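Local coordinates for protein delta-1-pyrroline-5-carboxylate dehydrogenase, mitochondrial (Mus musculus, PDB 4E3X) that probably converts glutamate gamma-semialdehyde to L-glutamate with NAD(+) as oxidant, the second step of mitochondrial proline breakdown, at residues 106-111 with 255-260; 203-208 with 277-282; 119-124 with 224-229. All coordinates share one frame; numbering follows the deposited sequence. Where two conformers were deposited one is given.

Interaction 1 of 3, residues 106-111 with 255-260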
loop_
_atom_site.group_PDB
_atom_site.type_symbol
_atom_site.label_atom_id
_atom_site.label_comp_id
_atom_site.label_asym_id
_atom_site.label_seq_id
_atom_site.Cartn_x
_atom_site.Cartn_y
_atom_site.Cartn_z
ATOM N N ILE B 106 -14.841 6.075 18.833
ATOM C CA ILE B 106 -13.909 4.976 18.570
ATOM C C ILE B 106 -14.381 3.691 19.247
ATOM O O ILE B 106 -14.462 2.639 18.613
ATOM C CB ILE B 106 -12.476 5.321 19.045
ATOM C CG1 ILE B 106 -11.866 6.417 18.161
ATOM C CG2 ILE B 106 -11.591 4.071 19.064
ATOM C CD1 ILE B 106 -10.612 7.051 18.742
ATOM N N ASP B 107 -14.684 3.779 20.537
ATOM C CA ASP B 107 -15.079 2.584 21.280
ATOM C C ASP B 107 -16.307 1.924 20.657
ATOM O O ASP B 107 -16.349 0.704 20.511
ATOM C CB ASP B 107 -15.359 2.914 22.750
ATOM C CG ASP B 107 -14.133 3.417 23.491
ATOM O OD1 ASP B 107 -13.013 3.339 22.944
ATOM O OD2 ASP B 107 -14.299 3.894 24.633
ATOM N N ALA B 108 -17.298 2.733 20.288
ATOM C CA ALA B 108 -18.532 2.198 19.723
ATOM C C ALA B 108 -18.310 1.620 18.334
ATOM O O ALA B 108 -18.891 0.596 17.982
ATOM C CB ALA B 108 -19.623 3.259 19.698
ATOM N N ALA B 109 -17.460 2.274 17.544
ATOM C CA ALA B 109 -17.115 1.747 16.227
ATOM C C ALA B 109 -16.428 0.385 16.361
ATOM O O ALA B 109 -16.762 -0.571 15.653
ATOM C CB ALA B 109 -16.219 2.734 15.483
ATOM N N LEU B 110 -15.459 0.297 17.270
ATOM C CA LEU B 110 -14.734 -0.961 17.464
ATOM C C LEU B 110 -15.666 -2.099 17.875
ATOM O O LEU B 110 -15.490 -3.236 17.440
ATOM C CB LEU B 110 -13.608 -0.797 18.491
ATOM C CG LEU B 110 -12.483 0.128 18.027
ATOM C CD1 LEU B 110 -11.541 0.380 19.181
ATOM C CD2 LEU B 110 -11.764 -0.464 16.817
ATOM N N ALA B 111 -16.664 -1.787 18.697
ATOM C CA ALA B 111 -17.618 -2.795 19.153
ATOM C C ALA B 111 -18.535 -3.284 18.031
ATOM O O ALA B 111 -19.123 -4.354 18.145
ATOM C CB ALA B 111 -18.441 -2.257 20.325
ATOM N N PRO B 255 -25.273 0.369 8.744
ATOM C CA PRO B 255 -25.624 0.164 10.153
ATOM C C PRO B 255 -25.008 1.226 11.062
ATOM O O PRO B 255 -24.054 1.905 10.666
ATOM C CB PRO B 255 -25.017 -1.212 10.467
ATOM C CG PRO B 255 -24.885 -1.884 9.148
ATOM C CD PRO B 255 -24.534 -0.779 8.194
ATOM N N PRO B 256 -25.549 1.379 12.277
ATOM C CA PRO B 256 -24.932 2.315 13.222
ATOM C C PRO B 256 -23.497 1.930 13.583
ATOM O O PRO B 256 -23.135 0.745 13.573
ATOM C CB PRO B 256 -25.842 2.230 14.459
ATOM C CG PRO B 256 -26.560 0.934 14.318
ATOM C CD PRO B 256 -26.733 0.711 12.848
ATOM N N ASN B 257 -22.698 2.948 13.889
ATOM C CA ASN B 257 -21.320 2.787 14.362
ATOM C C ASN B 257 -20.323 2.319 13.314
ATOM O O ASN B 257 -19.181 1.992 13.649
ATOM C CB ASN B 257 -21.262 1.901 15.603
ATOM C CG ASN B 257 -22.033 2.501 16.755
ATOM O OD1 ASN B 257 -21.739 3.615 17.207
ATOM N ND2 ASN B 257 -23.060 1.788 17.215
ATOM N N ILE B 258 -20.739 2.285 12.051
ATOM C CA ILE B 258 -19.807 1.968 10.973
ATOM C C ILE B 258 -19.089 3.229 10.459
ATOM O O ILE B 258 -17.872 3.219 10.243
ATOM C CB ILE B 258 -20.495 1.211 9.829
ATOM C CG1 ILE B 258 -21.225 -0.032 10.378
ATOM C CG2 ILE B 258 -19.488 0.843 8.726
ATOM C CD1 ILE B 258 -20.386 -0.923 11.326
ATOM N N ILE B 259 -19.836 4.316 10.270
ATOM C CA ILE B 259 -19.231 5.623 10.036
ATOM C C ILE B 259 -19.777 6.566 11.098
ATOM O O ILE B 259 -20.991 6.774 11.182
ATOM C CB ILE B 259 -19.504 6.190 8.626
ATOM C CG1 ILE B 259 -18.891 5.283 7.545
ATOM C CG2 ILE B 259 -18.922 7.598 8.515
ATOM C CD1 ILE B 259 -19.229 5.710 6.130
ATOM N N GLN B 260 -18.884 7.098 11.932
ATOM C CA GLN B 260 -19.242 8.094 12.928
ATOM C C GLN B 260 -19.026 9.470 12.311
ATOM O O GLN B 260 -17.968 9.742 11.736
ATOM C CB GLN B 260 -18.386 7.922 14.187
ATOM C CG GLN B 260 -18.270 6.477 14.682
ATOM C CD GLN B 260 -19.531 5.937 15.347
ATOM O OE1 GLN B 260 -20.649 6.176 14.888
ATOM N NE2 GLN B 260 -19.346 5.168 16.424
#
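Ala108 and Ala109 of helix 99-118 press against Asn257 and Gln260, and no hydrogen bond crosses from one segment to the other. The methyl CB of Ala108 sits 3.3 Å from Asn257 OD1, the side-chain oxygen, while the CB of Asn257 lies 3.6 Å from Ala108 O. Gln260 NE2 touches the same methyl, 3.8 Å from Ala108 CB. One residue further along the helix, the CA of Ala109 comes within 3.3 Å of Asn257 O in a CA-H...O contact with an angle of 148° at the hydrogen. That carbonyl oxygen is buried here and has no conventional partner in the model, for which the CA-H...O contact may compensate in small part. The small alanines let the backbones approach closely, with the CA atoms of Ala109 and Asn257 4.7 Å apart. Asn257 has positive phi (72°) as the third residue of a type II beta turn running from Pro255 to Ile258, and the turn leads into strand 259-261, outermost in this chain's parallel five-stranded sheet of the Rossmann-like NAD-binding domain. The Gln260 chain folds at chi2 (-74°), which carries its amide back beside the helix. Three bonds position that amide: NE2 donates to Asn257 OD1 at 3.0 Å, in the carbonyl plane and on a lone pair, and also to Ala105 O, while OE1 accepts from Gly69 N. With an alanine in place of Asn257, Gln260 NE2 would probably lose one of its two acceptors and a gap would open beside the Ala108 methyl. Ile258, the last residue of the turn, packs on Ala112 and Trp116 of the same helix.

Interaction 2 of 3, residues 203-208 with 277-282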
loop_
_atom_site.group_PDB
_atom_site.type_symbol
_atom_site.label_atom_id
_atom_site.label_comp_id
_atom_site.label_asym_id
_atom_site.label_seq_id
_atom_site.Cartn_x
_atom_site.Cartn_y
_atom_site.Cartn_z
ATOM N N PHE B 203 -9.771 0.954 13.708
ATOM C CA PHE B 203 -10.647 1.901 13.013
ATOM C C PHE B 203 -9.821 2.762 12.071
ATOM O O PHE B 203 -8.604 2.904 12.246
ATOM C CB PHE B 203 -11.413 2.795 14.000
ATOM C CG PHE B 203 -10.552 3.830 14.674
ATOM C CD1 PHE B 203 -9.788 3.494 15.781
ATOM C CD2 PHE B 203 -10.483 5.133 14.187
ATOM C CE1 PHE B 203 -8.975 4.438 16.404
ATOM C CE2 PHE B 203 -9.676 6.081 14.804
ATOM C CZ PHE B 203 -8.918 5.733 15.910
ATOM N N VAL B 204 -10.499 3.341 11.085
ATOM C CA VAL B 204 -9.885 4.239 10.120
ATOM C C VAL B 204 -10.392 5.657 10.365
ATOM O O VAL B 204 -11.584 5.864 10.604
ATOM C CB VAL B 204 -10.253 3.792 8.679
ATOM C CG1 VAL B 204 -9.792 4.812 7.639
ATOM C CG2 VAL B 204 -9.694 2.397 8.399
ATOM N N ALA B 205 -9.482 6.627 10.333
ATOM C CA ALA B 205 -9.857 8.032 10.417
ATOM C C ALA B 205 -9.897 8.630 9.015
ATOM O O ALA B 205 -8.910 8.559 8.284
ATOM C CB ALA B 205 -8.856 8.778 11.282
ATOM N N ALA B 206 -11.035 9.205 8.637
ATOM C CA ALA B 206 -11.191 9.834 7.318
ATOM C C ALA B 206 -11.280 11.342 7.490
ATOM O O ALA B 206 -12.091 11.838 8.273
ATOM C CB ALA B 206 -12.430 9.310 6.603
ATOM N N ILE B 207 -10.425 12.064 6.772
ATOM C CA ILE B 207 -10.323 13.512 6.893
ATOM C C ILE B 207 -10.457 14.124 5.506
ATOM O O ILE B 207 -9.567 13.968 4.671
ATOM C CB ILE B 207 -8.966 13.892 7.517
ATOM C CG1 ILE B 207 -8.836 13.310 8.936
ATOM C CG2 ILE B 207 -8.766 15.406 7.500
ATOM C CD1 ILE B 207 -7.433 13.341 9.499
ATOM N N SER B 208 -11.575 14.802 5.264
ATOM C CA SER B 208 -11.930 15.229 3.908
ATOM C C SER B 208 -11.869 16.750 3.708
ATOM O O SER B 208 -11.987 17.512 4.667
ATOM C CB SER B 208 -13.306 14.677 3.530
ATOM O OG SER B 208 -14.295 15.049 4.469
ATOM N N GLU B 277 -4.577 3.115 20.475
ATOM C CA GLU B 277 -3.892 1.881 20.095
ATOM C C GLU B 277 -4.596 1.143 18.951
ATOM O O GLU B 277 -4.000 0.274 18.315
ATOM C CB GLU B 277 -3.750 0.964 21.304
ATOM C CG GLU B 277 -5.062 0.406 21.815
ATOM C CD GLU B 277 -4.882 -0.463 23.042
ATOM O OE1 GLU B 277 -4.243 -1.530 22.931
ATOM O OE2 GLU B 277 -5.378 -0.075 24.120
ATOM N N HIS B 278 -5.847 1.504 18.685
ATOM C CA HIS B 278 -6.640 0.812 17.684
ATOM C C HIS B 278 -6.662 1.493 16.323
ATOM O O HIS B 278 -7.366 1.049 15.424
ATOM C CB HIS B 278 -8.068 0.653 18.188
ATOM C CG HIS B 278 -8.152 -0.092 19.477
ATOM N ND1 HIS B 278 -7.909 -1.444 19.561
ATOM C CD2 HIS B 278 -8.428 0.324 20.735
ATOM C CE1 HIS B 278 -8.046 -1.832 20.816
ATOM N NE2 HIS B 278 -8.364 -0.779 21.546
ATOM N N LEU B 279 -5.908 2.572 16.146
ATOM C CA LEU B 279 -5.846 3.203 14.831
ATOM C C LEU B 279 -5.214 2.259 13.809
ATOM O O LEU B 279 -4.108 1.773 14.014
ATOM C CB LEU B 279 -4.998 4.474 14.896
ATOM C CG LEU B 279 -4.893 5.247 13.575
ATOM C CD1 LEU B 279 -6.221 5.894 13.217
ATOM C CD2 LEU B 279 -3.782 6.296 13.609
ATOM N N CYS B 280 -5.891 2.019 12.693
ATOM C CA CYS B 280 -5.270 1.196 11.666
ATOM C C CYS B 280 -5.104 1.907 10.330
ATOM O O CYS B 280 -4.431 1.394 9.444
ATOM C CB CYS B 280 -5.991 -0.145 11.493
ATOM S SG CYS B 280 -7.730 -0.011 11.063
ATOM N N GLY B 281 -5.679 3.089 10.195
ATOM C CA GLY B 281 -5.534 3.804 8.944
ATOM C C GLY B 281 -5.975 5.236 9.051
ATOM O O GLY B 281 -6.841 5.567 9.857
ATOM N N ILE B 282 -5.364 6.083 8.232
ATOM C CA ILE B 282 -5.817 7.440 8.035
ATOM C C ILE B 282 -5.994 7.630 6.541
ATOM O O ILE B 282 -5.080 7.368 5.757
ATOM C CB ILE B 282 -4.813 8.465 8.593
ATOM C CG1 ILE B 282 -4.606 8.252 10.099
ATOM C CG2 ILE B 282 -5.311 9.867 8.328
ATOM C CD1 ILE B 282 -3.549 9.154 10.705
#
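Phe203 and the residues after it pair in parallel with Leu279 to Ile282, the two strands differing in direction by 26°. Phe203 N donates to His278 O at 3.0 Å. Cys280 N returns a bond to Phe203 O at 2.9 Å, and Ala205 N gives one of the same length to Gly281 O. Phe203 pairs with Leu279 but Val204 with Gly281, a shift of one residue that makes a beta bulge at Cys280. Two CA-H...O contacts supplement these bonds, from Val204 CA to Gly281 O and from Ile282 CA to Ala205 O. Phe203 contributes the most contact surface. In the conformer described, its chi1 of 72° sets CG between the backbone N and the carbonyl carbon and swings the ring across to the neighbouring strand, where CE1 lies 3.6 Å from Leu279 N and both CE2 and CZ meet Leu279 CD1 at 3.8 Å. Ala205 and Ile282 continue that face of the sheet, and Ile207 CD1 touches Ile282 CG2 at 4.2 Å; helices 266-274 and 288-300 pack over it. On the other face, Gly281, without a CB, leaves room for Val204 CG2. Such pairing of the central strand 203-207 with its parallel neighbour, flanked by helices, belongs to the Rossmann-like NAD-binding domain of aldehyde dehydrogenases, and strand 203-207 leads directly into the NAD(+)-binding residue Ser208.

Interaction 3 of 3, residues 119-124 with 224-229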
loop_
_atom_site.group_PDB
_atom_site.type_symbol
_atom_site.label_atom_id
_atom_site.label_comp_id
_atom_site.label_asym_id
_atom_site.label_seq_id
_atom_site.Cartn_x
_atom_site.Cartn_y
_atom_site.Cartn_z
ATOM N N LYS B 119 -19.846 -9.485 7.479
ATOM C CA LYS B 119 -20.904 -9.397 6.476
ATOM C C LYS B 119 -20.343 -9.712 5.099
ATOM O O LYS B 119 -19.232 -9.305 4.776
ATOM C CB LYS B 119 -21.473 -7.986 6.424
ATOM C CG LYS B 119 -22.568 -7.675 7.403
ATOM C CD LYS B 119 -23.268 -6.394 6.966
ATOM C CE LYS B 119 -24.342 -5.999 7.944
ATOM N NZ LYS B 119 -25.341 -7.089 8.084
ATOM N N PRO B 120 -21.114 -10.416 4.263
ATOM C CA PRO B 120 -20.656 -10.636 2.889
ATOM C C PRO B 120 -20.391 -9.319 2.157
ATOM O O PRO B 120 -21.126 -8.344 2.331
ATOM C CB PRO B 120 -21.829 -11.376 2.247
ATOM C CG PRO B 120 -22.482 -12.086 3.391
ATOM C CD PRO B 120 -22.360 -11.145 4.558
ATOM N N MET B 121 -19.323 -9.293 1.366
ATOM C CA MET B 121 -18.949 -8.107 0.603
ATOM C C MET B 121 -20.133 -7.574 -0.202
ATOM O O MET B 121 -20.337 -6.370 -0.290
ATOM C CB MET B 121 -17.779 -8.422 -0.335
ATOM C CG MET B 121 -17.180 -7.204 -1.049
ATOM S SD MET B 121 -16.004 -6.237 -0.065
ATOM C CE MET B 121 -14.555 -7.289 -0.111
ATOM N N ALA B 122 -20.928 -8.477 -0.765
ATOM C CA ALA B 122 -22.076 -8.088 -1.576
ATOM C C ALA B 122 -23.124 -7.311 -0.781
ATOM O O ALA B 122 -23.766 -6.410 -1.313
ATOM C CB ALA B 122 -22.701 -9.311 -2.219
ATOM N N ASP B 123 -23.298 -7.667 0.490
ATOM C CA ASP B 123 -24.245 -6.969 1.349
ATOM C C ASP B 123 -23.745 -5.574 1.718
ATOM O O ASP B 123 -24.525 -4.624 1.802
ATOM C CB ASP B 123 -24.536 -7.782 2.613
ATOM C CG ASP B 123 -25.222 -9.103 2.313
ATOM O OD1 ASP B 123 -25.632 -9.314 1.153
ATOM O OD2 ASP B 123 -25.361 -9.927 3.236
ATOM N N ARG B 124 -22.446 -5.445 1.947
ATOM C CA ARG B 124 -21.892 -4.117 2.175
ATOM C C ARG B 124 -22.006 -3.269 0.906
ATOM O O ARG B 124 -22.376 -2.092 0.962
ATOM C CB ARG B 124 -20.442 -4.197 2.663
ATOM C CG ARG B 124 -20.291 -4.954 3.980
ATOM C CD ARG B 124 -18.926 -4.721 4.604
ATOM N NE ARG B 124 -17.832 -5.239 3.788
ATOM C CZ ARG B 124 -17.048 -6.257 4.132
ATOM N NH1 ARG B 124 -17.244 -6.903 5.274
ATOM N NH2 ARG B 124 -16.070 -6.635 3.325
ATOM N N ALA B 224 -15.209 1.812 4.587
ATOM C CA ALA B 224 -16.377 1.133 5.136
ATOM C C ALA B 224 -16.823 -0.029 4.242
ATOM O O ALA B 224 -17.181 -1.106 4.734
ATOM C CB ALA B 224 -17.514 2.117 5.358
ATOM N N LEU B 225 -16.811 0.185 2.932
ATOM C CA LEU B 225 -17.141 -0.869 1.977
ATOM C C LEU B 225 -16.310 -2.128 2.204
ATOM O O LEU B 225 -16.813 -3.250 2.078
ATOM C CB LEU B 225 -16.925 -0.364 0.552
ATOM C CG LEU B 225 -17.007 -1.381 -0.584
ATOM C CD1 LEU B 225 -18.437 -1.890 -0.777
ATOM C CD2 LEU B 225 -16.460 -0.731 -1.856
ATOM N N MET B 226 -15.044 -1.937 2.571
ATOM C CA MET B 226 -14.114 -3.044 2.749
ATOM C C MET B 226 -14.139 -3.639 4.155
ATOM O O MET B 226 -13.262 -4.412 4.519
ATOM C CB MET B 226 -12.700 -2.597 2.371
ATOM C CG MET B 226 -12.600 -2.069 0.947
ATOM S SD MET B 226 -13.225 -3.189 -0.315
ATOM C CE MET B 226 -11.971 -4.462 -0.296
ATOM N N GLY B 227 -15.169 -3.314 4.926
ATOM C CA GLY B 227 -15.339 -3.939 6.230
ATOM C C GLY B 227 -14.719 -3.190 7.386
ATOM O O GLY B 227 -14.611 -3.721 8.487
ATOM N N ASN B 228 -14.296 -1.958 7.130
ATOM C CA ASN B 228 -13.772 -1.114 8.193
ATOM C C ASN B 228 -14.839 -0.286 8.882
ATOM O O ASN B 228 -15.936 -0.088 8.354
ATOM C CB ASN B 228 -12.705 -0.183 7.637
ATOM C CG ASN B 228 -11.551 -0.948 7.066
ATOM O OD1 ASN B 228 -10.759 -1.503 7.818
ATOM N ND2 ASN B 228 -11.471 -1.029 5.734
ATOM N N VAL B 229 -14.492 0.199 10.067
ATOM C CA VAL B 229 -15.279 1.211 10.745
ATOM C C VAL B 229 -14.472 2.506 10.761
ATOM O O VAL B 229 -13.243 2.486 10.768
ATOM C CB VAL B 229 -15.707 0.775 12.163
ATOM C CG1 VAL B 229 -16.620 -0.439 12.079
ATOM C CG2 VAL B 229 -14.499 0.489 13.045
#
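Arg124, near the start of helix 121-136, reaches across to the end of helix 213-225 and grips it through Leu225, Met226 and Gly227. At the root of the side chain, Arg124 CB lies 3.8 Å from Leu225 O. The chain then extends to CD, which meets the same oxygen and approaches Gly227 CA. A bend at chi3 (-64°) turns the guanidinium against the end of the helix, where NE donates to Leu225 O at 2.8 Å; the N-H...O angle of 143° and a donor standing above the carbonyl plane make this a short but bent bond. CZ lies 3.6 Å from Gly227 CA, which sits over the centre of one guanidinium face, with the carbonyl carbon of Met226 nearer the rim of that face. At the tip, NH1 bonds to the backbone oxygens of Trp116 and Asp117. The other terminal nitrogen, Arg124 NH2, makes a weak bond to Met121 SD at 3.4 Å. These bonds fix the rotation of the buried group, and the carbonyl oxygens around it would probably help to offset its charge. Beside it the bent chains of Met121 and Met226 bring their CE methyls to 3.8 Å, next to Ala177 of helix 155-180. Gly227, with phi 92°, has no CB to strike Arg124 NH1 or the preceding carbonyl oxygen. It is the C-prime residue of a Schellman motif, closed by Gly227 N to Ala224 O and Asn228 N to Pro223 O; the arginine thus takes up a carbonyl at a helix C-terminus, just before the chain enters strand 230-233.

In the fold
Interactions 1 and 2 have centres about 12 Å apart and reach the same parallel five-stranded sheet, at strand 259-261, outermost within this chain, and at the pairing of 203-207 with 279-285. Helix 99-118 connects them, since Ile106 and Leu110 pack on Phe203 and His278. Interaction 3, about 13 Å from interaction 1 and 16 Å from interaction 2, joins helix 121-136, which follows 99-118, to the end of helix 213-225, which follows strand 203-207. Its Val229 meets Ala109, and Val229 O accepts a probable backbone hydrogen bond from Val204 N. Along the chain, 119-124 and 224-229 both fall between 106-111 and 255-260, whereas interaction 2 crosses both others, so sequence-distant pieces interlock around the NAD-binding sheet.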